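Long-range contacts in TetR-family transcriptional regulator (PDB 2QIB), which probably binds DNA through an N-terminal helix-turn-helix domain and regulates transcription, as members of the TetR family do: residues F76-Q81 against L137-V142; R87-M92 against Q181-F186; A131-I136 against L151-W156; A147-V152 against A188-S193. All blocks are in the same frame, centred on the assembly; numbering follows the deposited sequence.

Contact 1 (F76-Q81 against L137-V142); sequences FVEPRQ and LSHLDV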
loop_
_atom_site.group_PDB
_atom_site.type_symbol
_atom_site.label_atom_id
_atom_site.label_comp_id
_atom_site.label_asym_id
_atom_site.label_seq_id
_atom_site.Cartn_x
_atom_site.Cartn_y
_atom_site.Cartn_z
ATOM N N PHE A 76 -8.534 2.314 16.441
ATOM C CA PHE A 76 -8.575 3.576 15.658
ATOM C C PHE A 76 -9.398 4.697 16.310
ATOM O O PHE A 76 -9.318 5.858 15.886
ATOM C CB PHE A 76 -9.137 3.330 14.252
ATOM C CG PHE A 76 -8.301 2.402 13.401
ATOM C CD1 PHE A 76 -6.936 2.248 13.598
ATOM C CD2 PHE A 76 -8.914 1.695 12.379
ATOM C CE1 PHE A 76 -6.182 1.412 12.760
ATOM C CE2 PHE A 76 -8.174 0.850 11.551
ATOM C CZ PHE A 76 -6.811 0.710 11.754
ATOM N N VAL A 77 -10.203 4.348 17.318
ATOM C CA VAL A 77 -11.127 5.306 17.904
ATOM C C VAL A 77 -10.340 6.178 18.865
ATOM O O VAL A 77 -9.666 5.659 19.752
ATOM C CB VAL A 77 -12.308 4.607 18.624
ATOM C CG1 VAL A 77 -13.214 5.668 19.268
ATOM C CG2 VAL A 77 -13.102 3.754 17.617
ATOM N N GLU A 78 -10.435 7.497 18.682
ATOM C CA GLU A 78 -9.604 8.475 19.424
ATOM C C GLU A 78 -10.429 9.748 19.591
ATOM O O GLU A 78 -11.064 10.185 18.640
ATOM C CB GLU A 78 -8.328 8.778 18.611
ATOM C CG GLU A 78 -7.361 9.792 19.261
ATOM C CD GLU A 78 -6.758 9.313 20.593
ATOM O OE1 GLU A 78 -6.641 8.093 20.817
ATOM O OE2 GLU A 78 -6.355 10.170 21.421
ATOM N N PRO A 79 -10.478 10.323 20.818
ATOM C CA PRO A 79 -11.284 11.529 21.054
ATOM C C PRO A 79 -10.900 12.677 20.129
ATOM O O PRO A 79 -9.710 12.864 19.812
ATOM C CB PRO A 79 -10.945 11.914 22.504
ATOM C CG PRO A 79 -10.508 10.662 23.122
ATOM C CD PRO A 79 -9.789 9.885 22.039
ATOM N N ARG A 80 -11.911 13.423 19.685
ATOM C CA ARG A 80 -11.695 14.570 18.810
ATOM C C ARG A 80 -11.376 15.817 19.623
ATOM O O ARG A 80 -12.218 16.721 19.760
ATOM C CB ARG A 80 -12.892 14.778 17.891
ATOM C CG ARG A 80 -13.162 13.562 17.027
ATOM C CD ARG A 80 -14.103 13.833 15.859
ATOM N NE ARG A 80 -15.429 14.307 16.251
ATOM C CZ ARG A 80 -16.396 13.550 16.768
ATOM N NH1 ARG A 80 -16.210 12.256 17.010
ATOM N NH2 ARG A 80 -17.563 14.099 17.062
ATOM N N GLN A 81 -10.162 15.841 20.170
ATOM C CA GLN A 81 -9.735 16.871 21.102
ATOM C C GLN A 81 -8.267 17.212 20.862
ATOM O O GLN A 81 -7.452 16.329 20.611
ATOM C CB GLN A 81 -9.895 16.373 22.553
ATOM C CG GLN A 81 -11.342 16.139 23.004
ATOM C CD GLN A 81 -12.156 17.429 23.135
ATOM O OE1 GLN A 81 -13.370 17.445 22.874
ATOM N NE2 GLN A 81 -11.493 18.515 23.540
ATOM N N LEU A 137 -11.844 10.704 8.409
ATOM C CA LEU A 137 -12.801 11.729 7.999
ATOM C C LEU A 137 -13.530 12.377 9.171
ATOM O O LEU A 137 -13.808 13.559 9.125
ATOM C CB LEU A 137 -13.821 11.170 7.029
ATOM C CG LEU A 137 -13.270 10.741 5.659
ATOM C CD1 LEU A 137 -14.442 10.336 4.781
ATOM C CD2 LEU A 137 -12.456 11.831 4.965
ATOM N N SER A 138 -13.849 11.592 10.194
ATOM C CA SER A 138 -14.511 12.133 11.393
ATOM C C SER A 138 -13.653 13.229 12.031
ATOM O O SER A 138 -14.131 14.312 12.400
ATOM C CB SER A 138 -14.761 11.002 12.395
ATOM O OG SER A 138 -15.357 11.520 13.588
ATOM N N HIS A 139 -12.360 12.960 12.163
ATOM C CA HIS A 139 -11.455 13.925 12.756
ATOM C C HIS A 139 -11.262 15.163 11.889
ATOM O O HIS A 139 -11.136 16.275 12.430
ATOM C CB HIS A 139 -10.115 13.292 13.081
ATOM C CG HIS A 139 -10.143 12.447 14.312
ATOM N ND1 HIS A 139 -9.843 12.953 15.564
ATOM C CD2 HIS A 139 -10.460 11.142 14.494
ATOM C CE1 HIS A 139 -9.959 11.988 16.458
ATOM N NE2 HIS A 139 -10.326 10.877 15.834
ATOM N N LEU A 140 -11.261 14.969 10.565
ATOM C CA LEU A 140 -11.180 16.085 9.628
ATOM C C LEU A 140 -12.482 16.877 9.566
ATOM O O LEU A 140 -12.499 17.983 9.004
ATOM C CB LEU A 140 -10.770 15.612 8.230
ATOM C CG LEU A 140 -9.354 15.011 8.071
ATOM C CD1 LEU A 140 -9.178 14.360 6.667
ATOM C CD2 LEU A 140 -8.255 16.074 8.337
ATOM N N ASP A 141 -13.549 16.305 10.141
ATOM C CA ASP A 141 -14.902 16.907 10.169
ATOM C C ASP A 141 -15.461 17.042 8.757
ATOM O O ASP A 141 -16.067 18.061 8.394
ATOM C CB ASP A 141 -14.878 18.276 10.884
ATOM C CG ASP A 141 -16.262 18.760 11.282
ATOM O OD1 ASP A 141 -17.222 17.956 11.273
ATOM O OD2 ASP A 141 -16.379 19.961 11.621
ATOM N N VAL A 142 -15.247 16.000 7.964
ATOM C CA VAL A 142 -15.712 15.963 6.589
ATOM C C VAL A 142 -16.678 14.806 6.385
ATOM O O VAL A 142 -16.343 13.649 6.649
ATOM C CB VAL A 142 -14.511 15.857 5.613
ATOM C CG1 VAL A 142 -15.012 15.731 4.188
ATOM C CG2 VAL A 142 -13.584 17.055 5.774
HETATM O O HOH W 1 -10.906 8.086 15.892
HETATM O O HOH W 2 -14.714 9.643 15.650
#
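The linker from helix 57-75 to helix 84-101 passes the C-terminal end of helix 119-140 here, with Glu78 and Arg80 reaching His139. Arg80 lays its aliphatic stem over one face of the imidazole: CG stands 3.9 Å from the centroid of the His139 ring, 23° off the ring normal, a CH-pi contact displaced toward the rim. CG is beside the backbone N (chi1 -59°), which brings the chain over the ring. Arg80 CD lies 3.5 Å from Ser138 OG, and a bend at chi3 turns the guanidinium so that NH1 also lies near that hydroxyl. Arg80 is the centre of an inverse gamma turn; the helix opposite ends in a Schellman motif, with Asp141 at positive phi. Around the imidazole rim, near its plane, lie Glu78 O, 3.0 Å from His139 NE2, and a water 2.9 Å from the same NE2. That water also lies 2.7 Å from Phe76 O and accepts a weak bond from Glu78 N, so it bridges ring and linker backbone. A second water lies 2.9 Å from Ser138 OG and bonds weakly to Arg80 NH1. His139 ND1 is engaged by Arg87, while the Glu78 carboxylate is paired with Arg90 and Arg94.

Contact 2 (R87-M92 against Q181-F186); sequences RLLRVM and QLVHDF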
loop_
_atom_site.group_PDB
_atom_site.type_symbol
_atom_site.label_atom_id
_atom_site.label_comp_id
_atom_site.label_asym_id
_atom_site.label_seq_id
_atom_site.Cartn_x
_atom_site.Cartn_y
_atom_site.Cartn_z
ATOM N N ARG A 87 -3.399 13.422 17.954
ATOM C CA ARG A 87 -4.415 12.363 17.950
ATOM C C ARG A 87 -3.931 11.230 17.059
ATOM O O ARG A 87 -3.981 10.043 17.431
ATOM C CB ARG A 87 -5.712 12.878 17.345
ATOM C CG ARG A 87 -6.267 14.173 18.000
ATOM C CD ARG A 87 -7.613 14.516 17.387
ATOM N NE ARG A 87 -7.974 15.905 17.674
ATOM C CZ ARG A 87 -9.053 16.495 17.169
ATOM N NH1 ARG A 87 -9.882 15.820 16.380
ATOM N NH2 ARG A 87 -9.317 17.759 17.484
ATOM N N LEU A 88 -3.513 11.587 15.844
ATOM C CA LEU A 88 -3.016 10.548 14.924
ATOM C C LEU A 88 -1.794 9.812 15.496
ATOM O O LEU A 88 -1.691 8.577 15.361
ATOM C CB LEU A 88 -2.719 11.144 13.547
ATOM C CG LEU A 88 -2.276 10.135 12.467
ATOM C CD1 LEU A 88 -3.340 9.052 12.229
ATOM C CD2 LEU A 88 -2.034 10.910 11.166
ATOM N N LEU A 89 -0.878 10.542 16.136
ATOM C CA LEU A 89 0.294 9.901 16.735
ATOM C C LEU A 89 -0.138 8.876 17.776
ATOM O O LEU A 89 0.425 7.779 17.834
ATOM C CB LEU A 89 1.251 10.937 17.354
ATOM C CG LEU A 89 2.571 10.346 17.859
ATOM C CD1 LEU A 89 3.331 9.592 16.738
ATOM C CD2 LEU A 89 3.439 11.449 18.503
ATOM N N ARG A 90 -1.148 9.211 18.583
ATOM C CA ARG A 90 -1.633 8.249 19.595
ATOM C C ARG A 90 -2.173 6.970 18.954
ATOM O O ARG A 90 -1.878 5.833 19.392
ATOM C CB ARG A 90 -2.676 8.898 20.513
ATOM C CG ARG A 90 -1.975 9.839 21.492
ATOM C CD ARG A 90 -2.939 10.395 22.550
ATOM N NE ARG A 90 -3.887 11.352 21.989
ATOM C CZ ARG A 90 -3.676 12.663 21.865
ATOM N NH1 ARG A 90 -2.511 13.214 22.224
ATOM N NH2 ARG A 90 -4.632 13.414 21.342
ATOM N N VAL A 91 -2.963 7.156 17.889
ATOM C CA VAL A 91 -3.472 5.990 17.166
ATOM C C VAL A 91 -2.291 5.206 16.539
ATOM O O VAL A 91 -2.271 3.967 16.552
ATOM C CB VAL A 91 -4.446 6.391 16.048
ATOM C CG1 VAL A 91 -4.887 5.127 15.266
ATOM C CG2 VAL A 91 -5.655 7.115 16.635
HETATM N N MSE A 92 -1.317 5.902 15.958
HETATM C CA MSE A 92 -0.143 5.183 15.398
HETATM C C MSE A 92 0.583 4.314 16.452
HETATM O O MSE A 92 1.054 3.234 16.137
HETATM C CB MSE A 92 0.854 6.142 14.744
HETATM C CG MSE A 92 0.345 6.851 13.479
HETATM SE SE MSE A 92 -0.025 5.543 12.066
HETATM C CE MSE A 92 -1.918 5.162 12.462
ATOM N N GLN A 181 6.981 9.594 11.599
ATOM C CA GLN A 181 7.080 9.687 10.134
ATOM C C GLN A 181 5.733 9.577 9.440
ATOM O O GLN A 181 5.447 10.385 8.544
ATOM C CB GLN A 181 8.008 8.600 9.628
ATOM C CG GLN A 181 8.256 8.669 8.070
ATOM C CD GLN A 181 9.529 7.987 7.691
ATOM O OE1 GLN A 181 10.609 8.508 7.978
ATOM N NE2 GLN A 181 9.430 6.859 6.975
ATOM N N LEU A 182 4.898 8.629 9.854
ATOM C CA LEU A 182 3.580 8.462 9.218
ATOM C C LEU A 182 2.661 9.687 9.458
ATOM O O LEU A 182 1.885 10.073 8.552
ATOM C CB LEU A 182 2.892 7.188 9.709
ATOM C CG LEU A 182 3.466 5.972 8.967
ATOM C CD1 LEU A 182 3.039 4.702 9.674
ATOM C CD2 LEU A 182 3.087 5.907 7.437
ATOM N N VAL A 183 2.770 10.291 10.644
ATOM C CA VAL A 183 2.024 11.518 10.934
ATOM C C VAL A 183 2.493 12.666 10.026
ATOM O O VAL A 183 1.659 13.332 9.369
ATOM C CB VAL A 183 2.116 11.917 12.430
ATOM C CG1 VAL A 183 1.365 13.257 12.668
ATOM C CG2 VAL A 183 1.526 10.784 13.258
ATOM N N HIS A 184 3.813 12.872 9.940
ATOM C CA HIS A 184 4.341 13.870 9.016
ATOM C C HIS A 184 3.984 13.559 7.561
ATOM O O HIS A 184 3.645 14.469 6.811
ATOM C CB HIS A 184 5.840 13.938 9.137
ATOM C CG HIS A 184 6.304 14.550 10.423
ATOM N ND1 HIS A 184 5.667 15.632 11.007
ATOM C CD2 HIS A 184 7.379 14.275 11.201
ATOM C CE1 HIS A 184 6.334 15.991 12.092
ATOM N NE2 HIS A 184 7.363 15.171 12.247
ATOM N N ASP A 185 4.047 12.279 7.182
ATOM C CA ASP A 185 3.677 11.852 5.818
ATOM C C ASP A 185 2.250 12.274 5.479
ATOM O O ASP A 185 1.997 12.703 4.381
ATOM C CB ASP A 185 3.759 10.343 5.677
ATOM C CG ASP A 185 5.209 9.829 5.646
ATOM O OD1 ASP A 185 6.123 10.643 5.393
ATOM O OD2 ASP A 185 5.409 8.589 5.854
ATOM N N PHE A 186 1.335 12.156 6.435
ATOM C CA PHE A 186 -0.059 12.509 6.196
ATOM C C PHE A 186 -0.127 14.010 5.857
ATOM O O PHE A 186 -0.746 14.399 4.878
ATOM C CB PHE A 186 -0.916 12.172 7.451
ATOM C CG PHE A 186 -2.425 12.253 7.201
ATOM C CD1 PHE A 186 -3.183 11.103 7.035
ATOM C CD2 PHE A 186 -3.062 13.501 7.193
ATOM C CE1 PHE A 186 -4.586 11.169 6.774
ATOM C CE2 PHE A 186 -4.447 13.603 6.952
ATOM C CZ PHE A 186 -5.209 12.432 6.744
#
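Val183 is the bump of this contact, and Leu88, Leu89 and Met92 form the hollow that receives it. The contact joins helices 84-101 and 175-194 of the all-helical C-terminal domain of a TetR-type regulator. The two helical segments, 87-92 and 181-186, run closer to antiparallel than to perpendicular, at 138°, and their axes come within 9.5 Å. One methyl does most of the filling. With CG1 of Val183 anti to the backbone N (chi1 177°), CG2 is anti to the carbonyl carbon and is the methyl pressed against helix 84-101, where it lies 3.8 Å from the backbone N of Leu89. Leu88 walls the hollow on one side, its CG 3.9 Å from Val183 CG2, the two side chains lying alongside and pointing opposite ways. Leu89 comes across at about a right angle, and its CD1 is 4.1 Å from the same methyl. The CG of Met92, a selenomethionine, closes the third wall. Two smaller contacts bracket this central fit. Met92 bends at chi2 and chi3 and sets SE 4.0 Å from Leu182 CD1, while Leu88 directs CD2 at the base of Phe186, 4.1 Å from its CB. No hydrogen bond crosses the interface. Trp156 of helix 147-168 packs on Leu88 and Met92, meets the Phe186 ring edge-to-face and gives its NE1 proton to Leu182 O. On the far face of helix 175-194, His184 touches helix 216-228 and meets the ring of Tyr196 of the second subunit.

Contact 3 (A131-I136 against L151-W156); sequences AAYVQI and LVVRSW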
loop_
_atom_site.group_PDB
_atom_site.type_symbol
_atom_site.label_atom_id
_atom_site.label_comp_id
_atom_site.label_asym_id
_atom_site.label_seq_id
_atom_site.Cartn_x
_atom_site.Cartn_y
_atom_site.Cartn_z
ATOM N N ALA A 131 -12.663 1.197 8.207
ATOM C CA ALA A 131 -12.762 1.735 9.574
ATOM C C ALA A 131 -11.752 2.866 9.795
ATOM O O ALA A 131 -12.106 3.928 10.359
ATOM C CB ALA A 131 -12.535 0.633 10.599
ATOM N N ALA A 132 -10.522 2.673 9.300
ATOM C CA ALA A 132 -9.510 3.746 9.371
ATOM C C ALA A 132 -10.000 4.986 8.623
ATOM O O ALA A 132 -9.939 6.118 9.160
ATOM C CB ALA A 132 -8.150 3.270 8.784
ATOM N N TYR A 133 -10.491 4.790 7.403
ATOM C CA TYR A 133 -11.005 5.866 6.562
ATOM C C TYR A 133 -12.107 6.687 7.285
ATOM O O TYR A 133 -12.051 7.927 7.352
ATOM C CB TYR A 133 -11.529 5.238 5.249
ATOM C CG TYR A 133 -12.088 6.225 4.257
ATOM C CD1 TYR A 133 -11.247 7.075 3.534
ATOM C CD2 TYR A 133 -13.464 6.294 4.025
ATOM C CE1 TYR A 133 -11.760 7.985 2.598
ATOM C CE2 TYR A 133 -13.996 7.218 3.092
ATOM C CZ TYR A 133 -13.129 8.028 2.377
ATOM O OH TYR A 133 -13.641 8.959 1.468
ATOM N N VAL A 134 -13.096 5.982 7.829
ATOM C CA VAL A 134 -14.200 6.622 8.550
ATOM C C VAL A 134 -13.688 7.473 9.735
ATOM O O VAL A 134 -14.173 8.590 9.981
ATOM C CB VAL A 134 -15.224 5.558 8.995
ATOM C CG1 VAL A 134 -16.238 6.159 10.048
ATOM C CG2 VAL A 134 -15.974 5.034 7.752
ATOM N N GLN A 135 -12.739 6.936 10.485
ATOM C CA GLN A 135 -12.191 7.699 11.622
ATOM C C GLN A 135 -11.430 8.941 11.189
ATOM O O GLN A 135 -11.570 10.009 11.784
ATOM C CB GLN A 135 -11.321 6.816 12.516
ATOM C CG GLN A 135 -12.124 5.750 13.308
ATOM C CD GLN A 135 -13.325 6.370 14.079
ATOM O OE1 GLN A 135 -13.174 7.312 14.839
ATOM N NE2 GLN A 135 -14.521 5.833 13.846
ATOM N N ILE A 136 -10.616 8.805 10.136
ATOM C CA ILE A 136 -9.866 9.958 9.667
ATOM C C ILE A 136 -10.817 11.050 9.190
ATOM O O ILE A 136 -10.674 12.178 9.574
ATOM C CB ILE A 136 -8.903 9.565 8.546
ATOM C CG1 ILE A 136 -7.784 8.674 9.145
ATOM C CG2 ILE A 136 -8.349 10.841 7.852
ATOM C CD1 ILE A 136 -7.026 7.885 8.079
ATOM N N LEU A 151 -8.744 10.296 -2.170
ATOM C CA LEU A 151 -7.544 9.612 -2.684
ATOM C C LEU A 151 -6.367 9.774 -1.714
ATOM O O LEU A 151 -5.655 8.798 -1.425
ATOM C CB LEU A 151 -7.198 10.160 -4.064
ATOM C CG LEU A 151 -6.074 9.388 -4.762
ATOM C CD1 LEU A 151 -6.251 9.279 -6.288
ATOM C CD2 LEU A 151 -4.764 10.050 -4.438
ATOM N N VAL A 152 -6.168 10.984 -1.201
ATOM C CA VAL A 152 -5.073 11.229 -0.253
ATOM C C VAL A 152 -5.246 10.327 0.961
ATOM O O VAL A 152 -4.283 9.675 1.394
ATOM C CB VAL A 152 -4.965 12.696 0.176
ATOM C CG1 VAL A 152 -3.976 12.823 1.345
ATOM C CG2 VAL A 152 -4.522 13.528 -1.014
ATOM N N VAL A 153 -6.464 10.277 1.492
ATOM C CA VAL A 153 -6.690 9.486 2.724
ATOM C C VAL A 153 -6.486 7.992 2.460
ATOM O O VAL A 153 -5.748 7.318 3.174
ATOM C CB VAL A 153 -8.063 9.789 3.346
ATOM C CG1 VAL A 153 -8.337 8.825 4.547
ATOM C CG2 VAL A 153 -8.159 11.273 3.769
ATOM N N ARG A 154 -7.121 7.454 1.415
ATOM C CA ARG A 154 -6.978 6.029 1.162
ATOM C C ARG A 154 -5.533 5.671 0.795
ATOM O O ARG A 154 -5.026 4.593 1.178
ATOM C CB ARG A 154 -7.979 5.599 0.108
ATOM C CG ARG A 154 -9.439 5.795 0.549
ATOM C CD ARG A 154 -10.312 4.822 -0.251
ATOM N NE ARG A 154 -11.745 4.943 0.032
ATOM C CZ ARG A 154 -12.405 4.270 0.981
ATOM N NH1 ARG A 154 -11.783 3.436 1.814
ATOM N NH2 ARG A 154 -13.718 4.413 1.091
ATOM N N SER A 155 -4.854 6.561 0.076
ATOM C CA SER A 155 -3.469 6.259 -0.331
ATOM C C SER A 155 -2.548 6.327 0.910
ATOM O O SER A 155 -1.576 5.535 1.004
ATOM C CB SER A 155 -2.963 7.185 -1.452
ATOM O OG SER A 155 -2.858 8.505 -0.993
ATOM N N TRP A 156 -2.899 7.180 1.878
ATOM C CA TRP A 156 -2.144 7.229 3.143
ATOM C C TRP A 156 -2.332 5.935 3.935
ATOM O O TRP A 156 -1.384 5.415 4.503
ATOM C CB TRP A 156 -2.521 8.412 4.012
ATOM C CG TRP A 156 -1.699 8.439 5.274
ATOM C CD1 TRP A 156 -0.452 8.992 5.472
ATOM C CD2 TRP A 156 -2.070 7.828 6.509
ATOM N NE1 TRP A 156 -0.046 8.778 6.809
ATOM C CE2 TRP A 156 -1.015 8.048 7.434
ATOM C CE3 TRP A 156 -3.197 7.088 6.924
ATOM C CZ2 TRP A 156 -1.079 7.581 8.757
ATOM C CZ3 TRP A 156 -3.252 6.635 8.270
ATOM C CH2 TRP A 156 -2.186 6.873 9.140
#
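Tyr133 and Arg154 form a stacked cation-pi pair where helix 119-140 crosses helix 147-168 in the all-helical C-terminal domain; the axes of the two segments pass 10.0 Å apart. The guanidinium lies flat on the phenol ring, the planes only 14° apart, with Arg154 CZ 3.7 Å from the centroid of the Tyr133 ring and almost directly above it. The Arg154 chain is extended from CG to NE (chi3 -178°), which carries the guanidinium out over the ring. NH2 overhangs the rim, 3.5 Å from Tyr133 CE2, while NH1 rests over CG. Beside the stack the contact turns apolar: Val153 CG1 presses on Tyr133 CD1 at 3.5 Å, and the same methyl meets Ile136 CG2 tip to tip at 3.9 Å. Farther along, Ile136 CD1 reaches the six-membered part of the indole, 4.0 Å from Trp156 CZ3. Were the tyrosine replaced by an alanine, the guanidinium would probably lose the flat surface it rests on and a gap would probably open beside Val153 CG1. Outside this shell, polar partners fix how the guanidinium is turned: Gln130 OE1 accepts from NH2, and Glu150, one turn earlier on the same helix, forms a salt bridge to NE. The phenol is flanked by Pro145 and Ile157 as well. Glu150 serves both members of the stack, since its OE2 holds Arg154 while its CG packs 3.4 Å from Tyr133 OH.

Contact 4 (A147-V152 against A188-S193); sequences ARLELV and ALMAVS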
loop_
_atom_site.group_PDB
_atom_site.type_symbol
_atom_site.label_atom_id
_atom_site.label_comp_id
_atom_site.label_asym_id
_atom_site.label_seq_id
_atom_site.Cartn_x
_atom_site.Cartn_y
_atom_site.Cartn_z
ATOM N N ALA A 147 -13.133 14.107 -4.234
ATOM C CA ALA A 147 -12.273 13.079 -4.805
ATOM C C ALA A 147 -10.820 13.126 -4.311
ATOM O O ALA A 147 -10.216 12.075 -3.991
ATOM C CB ALA A 147 -12.295 13.152 -6.347
ATOM N N ARG A 148 -10.265 14.333 -4.286
ATOM C CA ARG A 148 -8.850 14.523 -3.981
ATOM C C ARG A 148 -8.585 14.099 -2.554
ATOM O O ARG A 148 -7.570 13.437 -2.276
ATOM C CB ARG A 148 -8.418 15.972 -4.211
ATOM C CG ARG A 148 -8.187 16.241 -5.702
ATOM C CD ARG A 148 -7.985 17.712 -6.038
ATOM N NE ARG A 148 -7.803 17.826 -7.491
ATOM C CZ ARG A 148 -8.783 17.752 -8.396
ATOM N NH1 ARG A 148 -10.051 17.564 -8.022
ATOM N NH2 ARG A 148 -8.492 17.857 -9.700
ATOM N N LEU A 149 -9.516 14.445 -1.668
ATOM C CA LEU A 149 -9.378 14.087 -0.256
ATOM C C LEU A 149 -9.494 12.581 -0.079
ATOM O O LEU A 149 -8.707 11.969 0.670
ATOM C CB LEU A 149 -10.418 14.794 0.608
ATOM C CG LEU A 149 -10.324 14.436 2.092
ATOM C CD1 LEU A 149 -8.919 14.756 2.692
ATOM C CD2 LEU A 149 -11.416 15.187 2.863
ATOM N N GLU A 150 -10.483 11.975 -0.740
ATOM C CA GLU A 150 -10.630 10.521 -0.635
ATOM C C GLU A 150 -9.349 9.825 -1.081
ATOM O O GLU A 150 -8.893 8.889 -0.428
ATOM C CB GLU A 150 -11.820 10.017 -1.429
ATOM C CG GLU A 150 -11.889 8.502 -1.408
ATOM C CD GLU A 150 -13.155 7.919 -1.994
ATOM O OE1 GLU A 150 -14.025 8.695 -2.461
ATOM O OE2 GLU A 150 -13.273 6.681 -1.952
ATOM N N LEU A 151 -8.744 10.296 -2.170
ATOM C CA LEU A 151 -7.544 9.612 -2.684
ATOM C C LEU A 151 -6.367 9.774 -1.714
ATOM O O LEU A 151 -5.655 8.798 -1.425
ATOM C CB LEU A 151 -7.198 10.160 -4.064
ATOM C CG LEU A 151 -6.074 9.388 -4.762
ATOM C CD1 LEU A 151 -6.251 9.279 -6.288
ATOM C CD2 LEU A 151 -4.764 10.050 -4.438
ATOM N N VAL A 152 -6.168 10.984 -1.201
ATOM C CA VAL A 152 -5.073 11.229 -0.253
ATOM C C VAL A 152 -5.246 10.327 0.961
ATOM O O VAL A 152 -4.283 9.675 1.394
ATOM C CB VAL A 152 -4.965 12.696 0.176
ATOM C CG1 VAL A 152 -3.976 12.823 1.345
ATOM C CG2 VAL A 152 -4.522 13.528 -1.014
ATOM N N ALA A 188 2.216 15.950 4.770
ATOM C CA ALA A 188 2.917 16.219 3.514
ATOM C C ALA A 188 2.126 15.791 2.274
ATOM O O ALA A 188 2.065 16.551 1.303
ATOM C CB ALA A 188 4.331 15.607 3.534
ATOM N N LEU A 189 1.510 14.615 2.322
ATOM C CA LEU A 189 0.637 14.152 1.223
ATOM C C LEU A 189 -0.521 15.122 1.011
ATOM O O LEU A 189 -0.838 15.458 -0.117
ATOM C CB LEU A 189 0.115 12.728 1.443
ATOM C CG LEU A 189 1.240 11.682 1.453
ATOM C CD1 LEU A 189 0.698 10.321 1.827
ATOM C CD2 LEU A 189 2.010 11.612 0.112
HETATM N N MSE A 190 -1.128 15.592 2.100
HETATM C CA MSE A 190 -2.211 16.554 1.968
HETATM C C MSE A 190 -1.693 17.864 1.390
HETATM O O MSE A 190 -2.342 18.470 0.537
HETATM C CB MSE A 190 -2.867 16.806 3.320
HETATM C CG MSE A 190 -3.362 15.523 3.939
HETATM SE SE MSE A 190 -5.248 15.308 3.557
HETATM C CE MSE A 190 -5.669 16.740 4.900
ATOM N N ALA A 191 -0.540 18.329 1.861
ATOM C CA ALA A 191 0.030 19.575 1.336
ATOM C C ALA A 191 0.358 19.510 -0.161
ATOM O O ALA A 191 0.194 20.502 -0.883
ATOM C CB ALA A 191 1.250 19.963 2.096
ATOM N N VAL A 192 0.844 18.366 -0.616
ATOM C CA VAL A 192 1.147 18.184 -2.035
ATOM C C VAL A 192 -0.135 18.346 -2.858
ATOM O O VAL A 192 -0.152 19.078 -3.852
ATOM C CB VAL A 192 1.844 16.820 -2.318
ATOM C CG1 VAL A 192 1.880 16.521 -3.803
ATOM C CG2 VAL A 192 3.270 16.858 -1.761
ATOM N N SER A 193 -1.208 17.697 -2.418
ATOM C CA SER A 193 -2.487 17.770 -3.122
ATOM C C SER A 193 -3.041 19.198 -3.108
ATOM O O SER A 193 -3.607 19.652 -4.088
ATOM C CB SER A 193 -3.505 16.834 -2.503
ATOM O OG SER A 193 -4.745 16.888 -3.197
#
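Segments 147-152 and 188-193 run nearly antiparallel, their axes 10.3 Å apart at 152°, and the backbones draw together at Val152 and Met190, whose CA atoms are 6.4 Å apart. The CB of Val152 points toward the opposing helix, and its two methyls are divided between different neighbours. Because CG1 is anti to the backbone N (chi1 170°), it faces Met190, a selenomethionine, with SE 3.6 Å from Val152 CG1; Leu189 CB meets the same methyl from another side, at 4.1 Å. CG2 goes the other way, to Ser193, whose CB is 3.8 Å from Val152 CG2. Met190 does not extend; it folds at chi2 and chi3, so that SE lies across the interface and also meets Leu149 CD1 at 3.8 Å. One turn before Val152, Arg148 offers only its aliphatic base, its CB 3.9 Å from Ser193 OG. With the valine cut back to an alanine, a gap would probably open between SE of Met190 and CB of Ser193, leaving the bent selenomethionine chain freer to shift. The guanidinium of Arg148 leads out of the contact to a salt bridge with Glu177 of the second subunit, and Leu189, Val192 and Ser193 pack on that subunit too, consistent with the helix-bundle dimer interface familiar in TetR regulators. With no hydrogen bond or salt bridge between the two segments, cohesion here rests on shape and dispersion, while the charge of Arg148, at the margin, is spent on holding the partner chain.

Contacts 3 and 4 are buried, contact 2 partly so, and contact 1 lies at the surface, and the chemistry follows: water and polar rims in contact 1, apolar fits in contact 2 and, with one serine hydroxyl, contact 4, and a cation-pi stack beside an apolar patch in contact 3. Helix 119-140 serves contacts 1 and 3, helix 147-168 contacts 3 and 4, and helix 175-194 contacts 2 and 4. Arg87 and Arg90 join contact 2 to contact 1, whereas Trp156 joins it to contact 3. His139, Ile136 and Phe186 each come within about 4 Å of a bound hexaethylene glycol, probably from the crystallisation liquor, although it may mark a pocket. Contacts 2, 3 and 4 also touch the second subunit.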